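Local coordinates for protein cytosolic phospholipase A2 delta (Homo sapiens, PDB 5IZ5) that hydrolyses glycerophospholipids at the sn-2 position in a calcium-dependent manner, with a preference for linoleic acid, at residues P708-H712 and Q713-C717. The protein carries 3 engineered substitutions. Numbering follows the deposited sequence.
Sequences PQDQH and QPREC
Arg715 turns back toward the helix that it follows because its side chain, straight at chi2, bends at chi3 (-66°), which brings NH1 in front of the carboxylate of Asp710. Asp710 keeps CG anti to its carbonyl carbon and beside its N (chi1 -69°), which carries the carboxylate to where OD1 meets that nitrogen. The salt bridge rests on one hydrogen bond, Arg715 NH1 to Asp710 OD1, modelled at 2.5 Å, and Arg715 NH2 lies 3.6 Å from that same OD1. The donor meets OD1 nearly along the C-O bond. Asp710 OD2 has a separate task, accepting a hydrogen bond from Ser707 N, so the carboxylate joins the residue just before helix 708-712 to the loop after it. With NH1 alone bonded and OD2 engaged by Ser707, the pairing is single-pronged; carboxylate and guanidinium planes 56° apart are consistent with this.

The backbone evidence marks where that helix stops. Gln713 N donates to Gln709 O at 2.9 Å, an i to i-4 bond, but Gln713 itself has already left helical backbone angles. One residue on, Pro714 N sits 3.0 Å from Asp710 O with no hydrogen to offer, and the ring is packed against this carbonyl, Pro714 CD lying 3.5 Å from Asp710 O. On the exposed side, Gln713 CG lies over one face of the His712 imidazole, 3.9 Å from the ring centroid, a CH-pi contact between neighbouring side chains.

Beyond the turn, Arg715 N bonds to His718 NE2 and Glu716 OE2 to Ser740 OG. The whole is a short surface helix whose end is consistent with the proline two residues past it, leading into strand 718-720 of the catalytic domain's mixed sheet.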
# COMPACT_ATOMS: atom_id res chain seq x y z
N PRO B 708 -12.35 17.50 -30.75
CA PRO B 708 -12.97 18.66 -30.10
C PRO B 708 -14.47 18.46 -29.87
O PRO B 708 -15.01 18.86 -28.83
CB PRO B 708 -12.72 19.80 -31.09
CG PRO B 708 -11.53 19.39 -31.88
CD PRO B 708 -11.49 17.89 -31.89
N GLN B 709 -15.14 17.84 -30.84
CA GLN B 709 -16.55 17.50 -30.74
C GLN B 709 -16.81 16.53 -29.58
O GLN B 709 -17.78 16.69 -28.84
CB GLN B 709 -17.04 16.90 -32.06
CG GLN B 709 -18.48 16.38 -32.08
CD GLN B 709 -19.52 17.38 -31.58
OE1 GLN B 709 -20.55 16.98 -31.05
NE2 GLN B 709 -19.26 18.67 -31.77
N ASP B 710 -15.95 15.52 -29.44
CA ASP B 710 -16.04 14.56 -28.33
C ASP B 710 -15.98 15.26 -26.97
O ASP B 710 -16.75 14.93 -26.08
CB ASP B 710 -14.92 13.52 -28.40
CG ASP B 710 -15.07 12.56 -29.58
OD1 ASP B 710 -16.21 12.21 -29.92
OD2 ASP B 710 -14.04 12.15 -30.15
N GLN B 711 -15.07 16.22 -26.83
CA GLN B 711 -14.96 17.00 -25.59
C GLN B 711 -16.15 17.93 -25.38
O GLN B 711 -16.66 18.03 -24.27
CB GLN B 711 -13.65 17.78 -25.55
CG GLN B 711 -12.50 16.92 -25.02
CD GLN B 711 -11.31 16.89 -25.96
OE1 GLN B 711 -11.41 16.32 -27.04
NE2 GLN B 711 -10.18 17.48 -25.55
N HIS B 712 -16.58 18.61 -26.44
CA HIS B 712 -17.74 19.50 -26.35
C HIS B 712 -18.98 18.75 -25.87
O HIS B 712 -19.67 19.20 -24.96
CB HIS B 712 -18.02 20.18 -27.70
CG HIS B 712 -19.29 20.99 -27.70
ND1 HIS B 712 -19.53 22.00 -26.78
CD2 HIS B 712 -20.39 20.93 -28.48
CE1 HIS B 712 -20.72 22.52 -27.01
NE2 HIS B 712 -21.26 21.89 -28.03
N GLN B 713 -19.26 17.61 -26.51
CA GLN B 713 -20.40 16.77 -26.13
C GLN B 713 -19.99 15.30 -26.17
O GLN B 713 -19.99 14.67 -27.23
CB GLN B 713 -21.62 17.02 -27.01
CG GLN B 713 -22.25 18.40 -26.85
CD GLN B 713 -23.54 18.56 -27.65
OE1 GLN B 713 -24.56 19.00 -27.11
NE2 GLN B 713 -23.51 18.20 -28.93
N PRO B 714 -19.59 14.75 -25.01
CA PRO B 714 -19.27 13.33 -24.95
C PRO B 714 -20.52 12.47 -25.07
O PRO B 714 -21.60 12.88 -24.64
CB PRO B 714 -18.59 13.15 -23.59
CG PRO B 714 -18.92 14.36 -22.80
CD PRO B 714 -19.28 15.46 -23.75
N ARG B 715 -20.36 11.32 -25.70
CA ARG B 715 -21.41 10.33 -25.87
C ARG B 715 -21.31 9.23 -24.81
O ARG B 715 -20.37 9.17 -24.03
CB ARG B 715 -21.30 9.72 -27.27
CG ARG B 715 -21.15 10.74 -28.38
CD ARG B 715 -21.06 10.08 -29.75
NE ARG B 715 -19.84 9.28 -29.90
CZ ARG B 715 -18.63 9.77 -30.17
NH1 ARG B 715 -18.44 11.08 -30.32
NH2 ARG B 715 -17.59 8.95 -30.29
N GLU B 716 -22.30 8.33 -24.83
CA GLU B 716 -22.39 7.26 -23.85
C GLU B 716 -21.20 6.30 -23.88
O GLU B 716 -20.86 5.69 -22.86
CB GLU B 716 -23.68 6.46 -24.07
CG GLU B 716 -24.96 7.17 -23.67
CD GLU B 716 -25.59 7.98 -24.79
OE1 GLU B 716 -24.88 8.31 -25.76
OE2 GLU B 716 -26.79 8.31 -24.70
N CYS B 717 -20.56 6.16 -25.03
CA CYS B 717 -19.50 5.19 -25.20
C CYS B 717 -18.47 5.65 -26.22
O CYS B 717 -18.82 6.03 -27.33
CB CYS B 717 -20.11 3.87 -25.66
SG CYS B 717 -18.91 2.53 -25.80